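Putative alpha-L-fucosidase (Bacteroides thetaiotaomicron VPI-5482, PDB 3GZA) is a probable alpha-L-fucosidase of the glycoside hydrolase 29 type, hydrolysing alpha-L-fucosyl linkages, with a TIM-barrel domain and a beta-sandwich domain. Local coordinates at residues A[82-87]-A[94-99]; A[90-95]-A[166-171]. All coordinates share one frame; numbering follows the deposited sequence.

Contact 1: A[82-87]-A[94-99]; sequences HETGFG and NPYCLK
Gly85 O is gripped twice, by the amide of Asn94 and by a water. Asn94 ND2 donates to Gly85 O at 3.0 Å, nearly end-on to the carbonyl and close to the plane of its own amide. The water donates at 2.7 Å to Gly85 O and also to Asn94 OD1, closing a small ring around the amide. OD1 also accepts from Tyr96 N in an Asx turn, with the donor well above the carbonyl plane, so the amide is tied at both ends. An alanine at Asn94 would remove both amide atoms, which is likely to leave Gly85 O with the water alone and the turn that ends at Tyr96 N free to relax. The backbones join at a single bridge, where Gly87 N donates to Tyr96 O at 2.9 Å and Leu98 N returns a weak bond to Gly87 O. Beside this bridge, the edge of Phe86 meets the face of Tyr96, CD1 standing 3.9 Å above the centre of the ring plane, planes at 89°. Tyr96 CG lies anti to the backbone N (chi1 -162°), which carries the ring back until its edge reaches Thr84 O, CE2 to O being 3.4 Å. A second water links Thr84 O to Tyr96 OH. The far edge of Phe86 rests on Leu98, CE2 to CD2 3.9 Å. Thr84 OG1, bonded to Asp29, also accepts from Phe86 N in an ST turn. The ST and Asx turns and the aromatic pair thus fix this irregular barrel loop, Thr84 O being met by water and Gly85 O by water and amide.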
# COMPACT_ATOMS: atom_id res chain seq x y z
N HIS A 82 -10.97 1.89 8.09
CA HIS A 82 -11.06 2.48 9.39
C HIS A 82 -9.79 3.28 9.64
O HIS A 82 -9.70 4.41 9.16
CB HIS A 82 -11.47 1.47 10.47
CG HIS A 82 -11.75 2.10 11.78
ND1 HIS A 82 -10.85 2.07 12.81
CD2 HIS A 82 -12.82 2.80 12.23
CE1 HIS A 82 -11.35 2.72 13.85
NE2 HIS A 82 -12.54 3.20 13.52
N GLU A 83 -8.80 2.74 10.36
CA GLU A 83 -7.58 3.45 10.68
C GLU A 83 -6.30 2.84 10.12
O GLU A 83 -5.33 3.55 9.99
CB GLU A 83 -7.41 3.54 12.20
CG GLU A 83 -8.46 4.42 12.90
CD GLU A 83 -8.53 4.20 14.40
OE1 GLU A 83 -8.06 3.13 14.90
OE2 GLU A 83 -9.14 5.03 15.08
N THR A 84 -6.28 1.56 9.79
CA THR A 84 -5.01 0.95 9.35
C THR A 84 -4.69 1.30 7.91
O THR A 84 -3.55 1.16 7.49
CB THR A 84 -5.01 -0.58 9.46
OG1 THR A 84 -5.91 -1.14 8.49
CG2 THR A 84 -5.36 -1.05 10.90
N GLY A 85 -5.72 1.70 7.18
CA GLY A 85 -5.66 1.91 5.76
C GLY A 85 -6.13 0.71 4.95
O GLY A 85 -6.28 0.87 3.74
N PHE A 86 -6.35 -0.45 5.58
CA PHE A 86 -6.71 -1.65 4.87
C PHE A 86 -8.14 -1.57 4.44
O PHE A 86 -9.00 -1.18 5.23
CB PHE A 86 -6.59 -2.82 5.80
CG PHE A 86 -6.70 -4.17 5.11
CD1 PHE A 86 -5.68 -4.62 4.30
CD2 PHE A 86 -7.81 -4.95 5.31
CE1 PHE A 86 -5.73 -5.84 3.70
CE2 PHE A 86 -7.88 -6.18 4.69
CZ PHE A 86 -6.85 -6.63 3.88
N GLY A 87 -8.43 -2.02 3.24
CA GLY A 87 -9.76 -2.01 2.72
C GLY A 87 -10.40 -3.37 2.51
O GLY A 87 -9.80 -4.26 1.94
N ASN A 94 -6.67 1.35 -3.94
CA ASN A 94 -6.00 1.11 -2.66
C ASN A 94 -5.45 -0.31 -2.70
O ASN A 94 -6.24 -1.24 -2.61
CB ASN A 94 -7.01 1.19 -1.53
CG ASN A 94 -6.38 0.92 -0.17
OD1 ASN A 94 -5.18 0.75 -0.05
ND2 ASN A 94 -7.22 0.78 0.86
N PRO A 95 -4.14 -0.50 -2.90
CA PRO A 95 -3.59 -1.87 -3.02
C PRO A 95 -3.60 -2.61 -1.68
O PRO A 95 -3.46 -3.85 -1.65
CB PRO A 95 -2.13 -1.62 -3.45
CG PRO A 95 -1.82 -0.22 -2.90
CD PRO A 95 -3.12 0.54 -2.96
N TYR A 96 -3.76 -1.86 -0.59
CA TYR A 96 -3.82 -2.42 0.76
C TYR A 96 -5.24 -2.82 1.06
O TYR A 96 -6.00 -2.12 1.75
CB TYR A 96 -3.37 -1.37 1.76
CG TYR A 96 -2.97 -1.83 3.12
CD1 TYR A 96 -2.14 -2.94 3.30
CD2 TYR A 96 -3.32 -1.12 4.25
CE1 TYR A 96 -1.68 -3.31 4.56
CE2 TYR A 96 -2.86 -1.52 5.51
CZ TYR A 96 -2.05 -2.59 5.65
OH TYR A 96 -1.52 -2.91 6.89
N CYS A 97 -5.63 -3.89 0.40
CA CYS A 97 -7.01 -4.40 0.46
C CYS A 97 -7.01 -5.92 0.36
O CYS A 97 -5.96 -6.57 0.40
CB CYS A 97 -7.86 -3.74 -0.62
SG CYS A 97 -7.53 -4.29 -2.33
N LEU A 98 -8.21 -6.48 0.18
CA LEU A 98 -8.34 -7.93 0.12
C LEU A 98 -7.58 -8.62 -0.99
O LEU A 98 -7.33 -9.85 -0.92
CB LEU A 98 -9.82 -8.31 0.21
CG LEU A 98 -10.42 -8.03 1.58
CD1 LEU A 98 -11.97 -8.19 1.44
CD2 LEU A 98 -9.86 -8.91 2.73
N LYS A 99 -7.17 -7.88 -2.02
CA LYS A 99 -6.31 -8.45 -3.07
C LYS A 99 -4.95 -8.90 -2.49
O LYS A 99 -4.31 -9.76 -3.09
CB LYS A 99 -6.05 -7.42 -4.17
CG LYS A 99 -7.25 -7.09 -5.00
CD LYS A 99 -6.92 -6.17 -6.13
CE LYS A 99 -8.07 -5.94 -7.07
NZ LYS A 99 -8.43 -7.16 -7.85
O HOH W 1 -1.24 -0.56 8.62
O HOH W 2 -4.42 2.39 2.44

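Contact 2: A[90-95]-A[166-171]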
# COMPACT_ATOMS: atom_id res chain seq x y z
N GLN A 90 -12.44 -5.41 -3.08
CA GLN A 90 -11.54 -5.56 -4.24
C GLN A 90 -11.32 -4.17 -4.85
O GLN A 90 -12.00 -3.79 -5.80
CB GLN A 90 -12.14 -6.48 -5.26
CG GLN A 90 -12.12 -7.93 -4.81
CD GLN A 90 -10.73 -8.58 -4.91
OE1 GLN A 90 -10.10 -8.57 -5.97
NE2 GLN A 90 -10.27 -9.15 -3.80
N SER A 91 -10.32 -3.45 -4.36
CA SER A 91 -10.08 -2.10 -4.87
C SER A 91 -8.99 -2.11 -5.93
O SER A 91 -8.10 -2.95 -5.89
CB SER A 91 -9.57 -1.18 -3.75
OG SER A 91 -9.36 0.15 -4.21
N ASP A 92 -9.15 -1.23 -6.90
CA ASP A 92 -8.15 -1.01 -7.96
C ASP A 92 -7.31 0.25 -7.73
O ASP A 92 -6.54 0.65 -8.61
CB ASP A 92 -8.86 -0.94 -9.28
CG ASP A 92 -9.68 -2.19 -9.55
OD1 ASP A 92 -9.09 -3.30 -9.46
OD2 ASP A 92 -10.89 -2.07 -9.89
N VAL A 93 -7.50 0.87 -6.57
CA VAL A 93 -6.79 2.10 -6.23
C VAL A 93 -6.10 2.05 -4.91
O VAL A 93 -5.03 2.68 -4.77
CB VAL A 93 -7.72 3.37 -6.36
CG1 VAL A 93 -8.30 3.46 -7.78
CG2 VAL A 93 -8.86 3.33 -5.33
N ASN A 94 -6.67 1.35 -3.94
CA ASN A 94 -6.00 1.11 -2.66
C ASN A 94 -5.45 -0.31 -2.70
O ASN A 94 -6.24 -1.24 -2.61
CB ASN A 94 -7.01 1.19 -1.53
CG ASN A 94 -6.38 0.92 -0.17
OD1 ASN A 94 -5.18 0.75 -0.05
ND2 ASN A 94 -7.22 0.78 0.86
N PRO A 95 -4.14 -0.50 -2.90
CA PRO A 95 -3.59 -1.87 -3.02
C PRO A 95 -3.60 -2.61 -1.68
O PRO A 95 -3.46 -3.85 -1.65
CB PRO A 95 -2.13 -1.62 -3.45
CG PRO A 95 -1.82 -0.22 -2.90
CD PRO A 95 -3.12 0.54 -2.96
N VAL A 166 -13.99 6.24 -2.74
CA VAL A 166 -15.41 6.57 -2.59
C VAL A 166 -16.14 6.26 -3.87
O VAL A 166 -17.23 5.74 -3.85
CB VAL A 166 -15.58 8.02 -2.13
CG1 VAL A 166 -17.05 8.50 -2.15
CG2 VAL A 166 -15.00 8.23 -0.72
N THR A 167 -15.52 6.54 -5.00
CA THR A 167 -16.17 6.27 -6.29
C THR A 167 -16.41 4.77 -6.45
O THR A 167 -17.50 4.34 -6.88
CB THR A 167 -15.35 6.83 -7.46
OG1 THR A 167 -15.20 8.25 -7.31
CG2 THR A 167 -16.06 6.59 -8.83
N GLU A 168 -15.41 3.97 -6.12
CA GLU A 168 -15.59 2.50 -6.23
C GLU A 168 -16.76 2.06 -5.39
O GLU A 168 -17.61 1.25 -5.82
CB GLU A 168 -14.32 1.75 -5.79
CG GLU A 168 -13.15 1.89 -6.73
CD GLU A 168 -11.91 1.14 -6.30
OE1 GLU A 168 -11.75 0.88 -5.10
OE2 GLU A 168 -11.08 0.85 -7.21
N LEU A 169 -16.76 2.49 -4.13
CA LEU A 169 -17.79 2.08 -3.17
C LEU A 169 -19.18 2.55 -3.54
O LEU A 169 -20.17 1.86 -3.24
CB LEU A 169 -17.38 2.47 -1.77
CG LEU A 169 -16.13 1.72 -1.25
CD1 LEU A 169 -15.43 2.42 -0.06
CD2 LEU A 169 -16.40 0.20 -0.94
N CYS A 170 -19.25 3.68 -4.24
CA CYS A 170 -20.56 4.27 -4.68
C CYS A 170 -21.04 3.79 -6.03
O CYS A 170 -22.15 4.14 -6.43
CB CYS A 170 -20.49 5.80 -4.69
SG CYS A 170 -20.41 6.57 -3.05
N THR A 171 -20.21 3.03 -6.75
CA THR A 171 -20.60 2.58 -8.10
C THR A 171 -20.68 1.08 -8.28
O THR A 171 -21.32 0.64 -9.23
CB THR A 171 -19.66 3.14 -9.19
OG1 THR A 171 -18.29 2.72 -8.90
CG2 THR A 171 -19.76 4.70 -9.21
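Glu168 reaches from its helix into the loop 90-95 and spends both carboxylate oxygens there. Ser91 OG donates at 2.7 Å to Glu168 OE1, which accepts on its syn lone pair, the side of OE2. Asp92 N gives its hydrogen to Glu168 OE2 at 2.9 Å, again from the syn side and 19° out of the carboxylate plane. One carboxylate therefore receives a hydroxyl and the next backbone amide together, a two-point grip that fixes its rotation. Trp89 NE1, just before the segment, is a second donor to Glu168 OE1. Val93 comes from the opposite direction, and its CG2 methyl lies 3.8 Å from Glu168 OE1, covering the carboxylate on that side by van der Waals contact. The hydroxyl that donates to Glu168 is itself an acceptor: Asn94 N reaches Ser91 OG at 3.0 Å with an almost straight 174° bond, and Val93 N does so at 3.1 Å. With OG anti to the backbone N (chi1 -179°), the serine can serve the turn ahead of it and the helix at once. The carboxylate of Asp92 stands almost perpendicular to that of Glu168, OD2 to OE2 4.0 Å; Arg172 forms a salt bridge with Asp92 OD2 and a long, weak ion pair with Glu168 OE2, which probably eases the closeness of the two acids. The glutamate's chain is extended beyond CG, so its carboxylate reaches the loop backbone, while the neighbouring Leu169 packs against Ile127 and Ile129 of strand 124-129. Asp92 also packs on Asn52 of the second subunit. In motif terms, Ser91 forms an ST motif with an ST turn, through which a helix of the TIM-barrel domain holds the loop that follows strand 75-79.

How the contacts relate
Both contacts involve the long loop between strand 75-79 and helix 110-121, and their centres lie 10 Å apart. They share Asn94 and Pro95: in Asn94 the backbone N belongs to the ST motif of Ser91 in contact 2, while the side chain serves contact 1. A second tie runs from Lys99 NZ to Gln90 OE1, 2.9 Å apart and probably hydrogen-bonded, and Cys97 SG packs 3.5 Å from Ser91 N. Contact 1 folds the loop upon itself, whereas contact 2 fastens it to helix 148-171. The side chain of Thr84 is about 10 Å from the bound sodium ion, whose site includes His31, Asp34 and Ile36. Both contacts also touch the second subunit.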